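Aminotransferase (Streptomyces pactum, PDB 4ZM4) belongs to the class-III aminotransferases, a family of pyridoxal-5'-phosphate-dependent enzymes, and is found here as an assembly of two chains. Local coordinates at residues B[143-148]-B[214-219]. The protein carries 1 engineered substitution. Residues are numbered along the deposited sequence; the frame is centred on the assembly and turned at random.
Sequences VVTFEG and AVIVEP
Val144 binds both Ala214 and Ile216 through its backbone, joining two neighbouring parallel strands of the seven-stranded mixed sheet at the heart of the large domain of a fold-type I pyridoxal-5'-phosphate enzyme. Its N gives a hydrogen bond to Ala214 O (2.9 Å), and its O accepts one from Ile216 N (2.9 Å). One residue thus holds the partners before and after Val215, the usual parallel pattern.

Val144, Phe146, Val215 and Val217 share one face of this strand pair. The broad ring of Phe146 suits a place where one side chain meets two valines. From CB, which points toward the partner strand, CG lies anti to the carbonyl carbon (chi1 -64°), carrying the ring over to the other strand. There CD2 meets Val217 CG2 at 3.7 Å. The carbonyl O of Ile216 lies by the rim of the ring, close to the ring's plane and 3.9 Å from CD2, whereas the valine methyls come at it obliquely. One atom further out, CE2 touches Val215 CG1 at 3.8 Å and stays against Val217 as well, so the CD2-CE2 side of the ring spans both valines. The beta-branched valines present compact methyls to this flat ring and suit an extended backbone.

On the other face, Ile216 CG2 meets Thr145 CG2 at 3.8 Å. Helix 123-138 packs there against Val143, Ala214 and Ile216; small Ala214 lies against Ala134. Thr145 suits a buried place because its hydroxyl is hydrogen-bonded to Val191 O on the next strand.

Beyond Val217 the chain delivers Glu218 to the ligand pocket, where it touches P3B; Tyr150 N and Asn223 ND2 bind its OE2, and Ala222 N its OE1, fixing the carboxylate. Where the parallel ladder would next have a direct bond, a water bridges the strands, accepting from Phe146 N at 2.9 Å and donating to Ile216 O at 2.7 Å.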
loop_
_atom_site.group_PDB
_atom_site.type_symbol
_atom_site.label_atom_id
_atom_site.label_comp_id
_atom_site.label_asym_id
_atom_site.label_seq_id
_atom_site.Cartn_x
_atom_site.Cartn_y
_atom_site.Cartn_z
ATOM N N VAL B 143 18.803 -12.239 -4.917
ATOM C CA VAL B 143 17.448 -12.785 -5.085
ATOM C C VAL B 143 17.230 -13.267 -6.517
ATOM O O VAL B 143 17.675 -12.612 -7.464
ATOM C CB VAL B 143 16.374 -11.754 -4.712
ATOM C CG1 VAL B 143 14.962 -12.259 -5.022
ATOM C CG2 VAL B 143 16.477 -11.378 -3.246
ATOM N N VAL B 144 16.549 -14.407 -6.665
ATOM C CA VAL B 144 16.273 -15.004 -7.963
ATOM C C VAL B 144 14.797 -14.810 -8.322
ATOM O O VAL B 144 13.908 -15.021 -7.470
ATOM C CB VAL B 144 16.566 -16.513 -7.969
ATOM C CG1 VAL B 144 16.107 -17.150 -9.277
ATOM C CG2 VAL B 144 18.062 -16.791 -7.719
ATOM N N THR B 145 14.550 -14.370 -9.557
ATOM C CA THR B 145 13.201 -14.224 -10.086
ATOM C C THR B 145 13.054 -15.031 -11.378
ATOM O O THR B 145 14.044 -15.517 -11.933
ATOM C CB THR B 145 12.898 -12.759 -10.414
ATOM O OG1 THR B 145 13.811 -12.299 -11.404
ATOM C CG2 THR B 145 13.025 -11.893 -9.215
ATOM N N PHE B 146 11.829 -15.163 -11.861
ATOM C CA PHE B 146 11.602 -15.780 -13.168
ATOM C C PHE B 146 10.966 -14.780 -14.125
ATOM O O PHE B 146 10.135 -13.968 -13.739
ATOM C CB PHE B 146 10.739 -17.051 -13.038
ATOM C CG PHE B 146 11.400 -18.144 -12.242
ATOM C CD1 PHE B 146 12.206 -19.084 -12.860
ATOM C CD2 PHE B 146 11.197 -18.245 -10.866
ATOM C CE1 PHE B 146 12.779 -20.116 -12.137
ATOM C CE2 PHE B 146 11.809 -19.269 -10.128
ATOM C CZ PHE B 146 12.591 -20.214 -10.774
ATOM N N GLU B 147 11.286 -14.917 -15.401
ATOM C CA GLU B 147 10.805 -14.013 -16.416
ATOM C C GLU B 147 9.300 -14.074 -16.580
ATOM O O GLU B 147 8.706 -15.149 -16.787
ATOM C CB GLU B 147 11.458 -14.308 -17.762
ATOM C CG GLU B 147 11.189 -13.189 -18.762
ATOM C CD GLU B 147 11.850 -13.421 -20.091
ATOM O OE1 GLU B 147 11.865 -14.583 -20.541
ATOM O OE2 GLU B 147 12.330 -12.441 -20.682
ATOM N N GLY B 148 8.691 -12.889 -16.518
ATOM C CA GLY B 148 7.231 -12.729 -16.610
ATOM C C GLY B 148 6.541 -12.755 -15.250
ATOM O O GLY B 148 5.393 -12.382 -15.154
ATOM N N ALA B 214 17.128 -15.670 -1.505
ATOM C CA ALA B 214 15.754 -16.126 -1.804
ATOM C C ALA B 214 15.533 -16.393 -3.280
ATOM O O ALA B 214 16.108 -15.755 -4.141
ATOM C CB ALA B 214 14.725 -15.114 -1.309
ATOM N N VAL B 215 14.660 -17.346 -3.555
ATOM C CA VAL B 215 14.018 -17.455 -4.829
ATOM C C VAL B 215 12.566 -17.019 -4.632
ATOM O O VAL B 215 11.824 -17.632 -3.849
ATOM C CB VAL B 215 14.026 -18.874 -5.338
ATOM C CG1 VAL B 215 13.340 -18.929 -6.696
ATOM C CG2 VAL B 215 15.461 -19.398 -5.431
ATOM N N ILE B 216 12.132 -15.985 -5.361
ATOM C CA ILE B 216 10.727 -15.610 -5.336
ATOM C C ILE B 216 10.055 -16.092 -6.621
ATOM O O ILE B 216 10.688 -16.048 -7.699
ATOM C CB ILE B 216 10.521 -14.096 -5.101
ATOM C CG1 ILE B 216 9.035 -13.759 -4.952
ATOM C CG2 ILE B 216 11.128 -13.276 -6.232
ATOM C CD1 ILE B 216 8.756 -12.462 -4.215
ATOM N N VAL B 217 8.796 -16.553 -6.507
ATOM C CA VAL B 217 8.135 -17.194 -7.616
ATOM C C VAL B 217 6.602 -17.150 -7.505
ATOM O O VAL B 217 6.049 -17.255 -6.406
ATOM C CB VAL B 217 8.617 -18.642 -7.719
ATOM C CG1 VAL B 217 8.168 -19.422 -6.510
ATOM C CG2 VAL B 217 8.123 -19.290 -9.012
ATOM N N GLU B 218 5.930 -16.938 -8.634
ATOM C CA GLU B 218 4.491 -17.170 -8.752
ATOM C C GLU B 218 4.308 -18.649 -8.975
ATOM O O GLU B 218 4.624 -19.165 -10.046
ATOM C CB GLU B 218 3.872 -16.412 -9.934
ATOM C CG GLU B 218 3.770 -14.905 -9.757
ATOM C CD GLU B 218 3.042 -14.248 -10.911
ATOM O OE1 GLU B 218 1.926 -14.723 -11.281
ATOM O OE2 GLU B 218 3.570 -13.257 -11.470
ATOM N N PRO B 219 3.775 -19.371 -7.965
ATOM C CA PRO B 219 3.767 -20.838 -8.122
ATOM C C PRO B 219 2.976 -21.267 -9.359
ATOM O O PRO B 219 3.335 -22.243 -10.000
ATOM C CB PRO B 219 3.121 -21.345 -6.823
ATOM C CG PRO B 219 3.121 -20.195 -5.897
ATOM C CD PRO B 219 3.158 -18.949 -6.696
HETATM O O HOH W 1 9.905 -14.586 -9.834
#